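Local coordinates for capsid protein (Turnip yellow mosaic virus, PDB 2FZ2) that self-assembles in 180 copies into a T=3 icosahedral capsid that encloses the single-stranded RNA genome of the virus, at residues Pro26-Ile31 with Ser178-Leu183. Residues are numbered along the deposited sequence; the frame is centred on the assembly and turned at random.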
loop_
_atom_site.group_PDB
_atom_site.type_symbol
_atom_site.label_atom_id
_atom_site.label_comp_id
_atom_site.label_asym_id
_atom_site.label_seq_id
_atom_site.Cartn_x
_atom_site.Cartn_y
_atom_site.Cartn_z
ATOM N N PRO D 26 -26.925 73.562 -72.349
ATOM C CA PRO D 26 -27.576 72.327 -72.792
ATOM C C PRO D 26 -27.390 72.000 -74.279
ATOM O O PRO D 26 -27.603 72.852 -75.145
ATOM C CB PRO D 26 -29.046 72.560 -72.432
ATOM C CG PRO D 26 -29.164 74.069 -72.112
ATOM C CD PRO D 26 -27.852 74.704 -72.421
ATOM N N SER D 27 -26.995 70.760 -74.564
ATOM C CA SER D 27 -26.790 70.309 -75.940
ATOM C C SER D 27 -28.092 70.433 -76.735
ATOM O O SER D 27 -29.152 69.995 -76.277
ATOM C CB SER D 27 -26.335 68.843 -75.954
ATOM O OG SER D 27 -24.929 68.722 -75.818
ATOM N N PRO D 28 -28.035 71.030 -77.936
ATOM C CA PRO D 28 -29.275 71.145 -78.696
ATOM C C PRO D 28 -29.382 69.924 -79.596
ATOM O O PRO D 28 -28.386 69.236 -79.862
ATOM C CB PRO D 28 -29.092 72.434 -79.485
ATOM C CG PRO D 28 -27.594 72.554 -79.656
ATOM C CD PRO D 28 -26.904 71.606 -78.678
ATOM N N PHE D 29 -30.595 69.645 -80.044
ATOM C CA PHE D 29 -30.818 68.506 -80.901
ATOM C C PHE D 29 -30.188 68.844 -82.230
ATOM O O PHE D 29 -30.168 70.012 -82.652
ATOM C CB PHE D 29 -32.316 68.235 -81.076
ATOM C CG PHE D 29 -33.109 68.360 -79.809
ATOM C CD1 PHE D 29 -33.217 69.596 -79.150
ATOM C CD2 PHE D 29 -33.741 67.246 -79.257
ATOM C CE1 PHE D 29 -33.952 69.724 -77.944
ATOM C CE2 PHE D 29 -34.480 67.352 -78.051
ATOM C CZ PHE D 29 -34.585 68.596 -77.393
ATOM N N THR D 30 -29.674 67.807 -82.878
ATOM C CA THR D 30 -29.023 67.942 -84.164
ATOM C C THR D 30 -29.617 66.971 -85.147
ATOM O O THR D 30 -29.947 65.843 -84.770
ATOM C CB THR D 30 -27.571 67.572 -84.064
ATOM O OG1 THR D 30 -27.086 67.940 -82.772
ATOM C CG2 THR D 30 -26.781 68.252 -85.146
ATOM N N ILE D 31 -29.765 67.409 -86.394
ATOM C CA ILE D 31 -30.250 66.523 -87.446
ATOM C C ILE D 31 -29.253 66.662 -88.568
ATOM O O ILE D 31 -28.518 67.644 -88.626
ATOM C CB ILE D 31 -31.600 66.917 -88.053
ATOM C CG1 ILE D 31 -31.648 68.418 -88.234
ATOM C CG2 ILE D 31 -32.754 66.369 -87.234
ATOM C CD1 ILE D 31 -32.403 68.803 -89.482
ATOM N N SER D 178 -24.583 68.453 -90.679
ATOM C CA SER D 178 -25.345 68.416 -89.442
ATOM C C SER D 178 -25.681 69.843 -89.033
ATOM O O SER D 178 -24.910 70.767 -89.276
ATOM C CB SER D 178 -24.523 67.766 -88.333
ATOM O OG SER D 178 -23.931 68.767 -87.517
ATOM N N MET D 179 -26.824 70.034 -88.400
ATOM C CA MET D 179 -27.181 71.373 -87.982
ATOM C C MET D 179 -28.013 71.365 -86.722
ATOM O O MET D 179 -28.612 70.344 -86.359
ATOM C CB MET D 179 -27.946 72.080 -89.092
ATOM C CG MET D 179 -28.872 71.178 -89.869
ATOM S SD MET D 179 -28.975 71.725 -91.572
ATOM C CE MET D 179 -30.740 71.588 -91.886
ATOM N N HIS D 180 -28.032 72.513 -86.052
ATOM C CA HIS D 180 -28.804 72.666 -84.839
ATOM C C HIS D 180 -29.061 74.133 -84.561
ATOM O O HIS D 180 -28.660 75.002 -85.348
ATOM C CB HIS D 180 -28.091 71.999 -83.655
ATOM C CG HIS D 180 -26.745 72.575 -83.328
ATOM N ND1 HIS D 180 -26.318 73.803 -83.782
ATOM C CD2 HIS D 180 -25.746 72.097 -82.546
ATOM C CE1 HIS D 180 -25.117 74.057 -83.290
ATOM N NE2 HIS D 180 -24.747 73.039 -82.538
ATOM N N SER D 181 -29.751 74.396 -83.453
ATOM C CA SER D 181 -30.069 75.760 -83.039
ATOM C C SER D 181 -30.861 76.504 -84.103
ATOM O O SER D 181 -30.307 76.994 -85.083
ATOM C CB SER D 181 -28.787 76.527 -82.717
ATOM O OG SER D 181 -27.960 75.802 -81.819
ATOM N N PRO D 182 -32.178 76.599 -83.913
ATOM C CA PRO D 182 -33.072 77.279 -84.845
ATOM C C PRO D 182 -32.813 78.771 -84.907
ATOM O O PRO D 182 -32.482 79.406 -83.909
ATOM C CB PRO D 182 -34.469 76.974 -84.303
ATOM C CG PRO D 182 -34.293 75.902 -83.308
ATOM C CD PRO D 182 -32.914 76.054 -82.770
ATOM N N LEU D 183 -32.964 79.332 -86.093
ATOM C CA LEU D 183 -32.753 80.750 -86.256
ATOM C C LEU D 183 -34.120 81.383 -86.229
ATOM O O LEU D 183 -34.859 81.330 -87.202
ATOM C CB LEU D 183 -32.072 81.030 -87.591
ATOM C CG LEU D 183 -31.482 82.415 -87.823
ATOM C CD1 LEU D 183 -32.077 82.987 -89.094
ATOM C CD2 LEU D 183 -31.759 83.328 -86.624
#
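Ile31 and Met179 form an antiparallel hydrogen-bonded pair, joining strand 30-42 to strand 169-182. Ile31 N donates to Met179 O at 3.2 Å. Met179 N returns the bond to Ile31 O at 2.9 Å. Two CA-H...O contacts border this rung: Thr30 CA on Met179 O (3.3 Å) and Ser178 CA on Ile31 O.

On the face carrying Ile31 and Met179, the two side chains slant across one another and meet through their terminal methyls, Ile31 CD1 and Met179 CE, 4.0 Å apart. Met179 has CG between its backbone N and carbonyl carbon (chi1 36°), and its chain then bends twice before CE arrives at the isoleucine.

The other face carries Thr30 and His180. On the Pro28 side of Thr30, side chains carry the contact: Pro28 lays CG against the imidazole of His180, nearest CD2 at 3.5 Å, coming in obliquely. The same CG approaches Ser181 OG at 3.9 Å, where the chain turns its corner.

Tyr66 of a neighbouring subunit packs on Ile31 and Met179, while Val14 of a third subunit packs on Pro28, so this end of the strand pair lies where three subunits meet. Strand 66-80 flanks strand 169-182, with backbone hydrogen bonds between Ser70 and Ser178 and between His68 and His180; the two imidazoles also meet, their planes nearly perpendicular. All three strands belong to one sheet of the jelly-roll beta-sandwich known from tymovirus coat proteins.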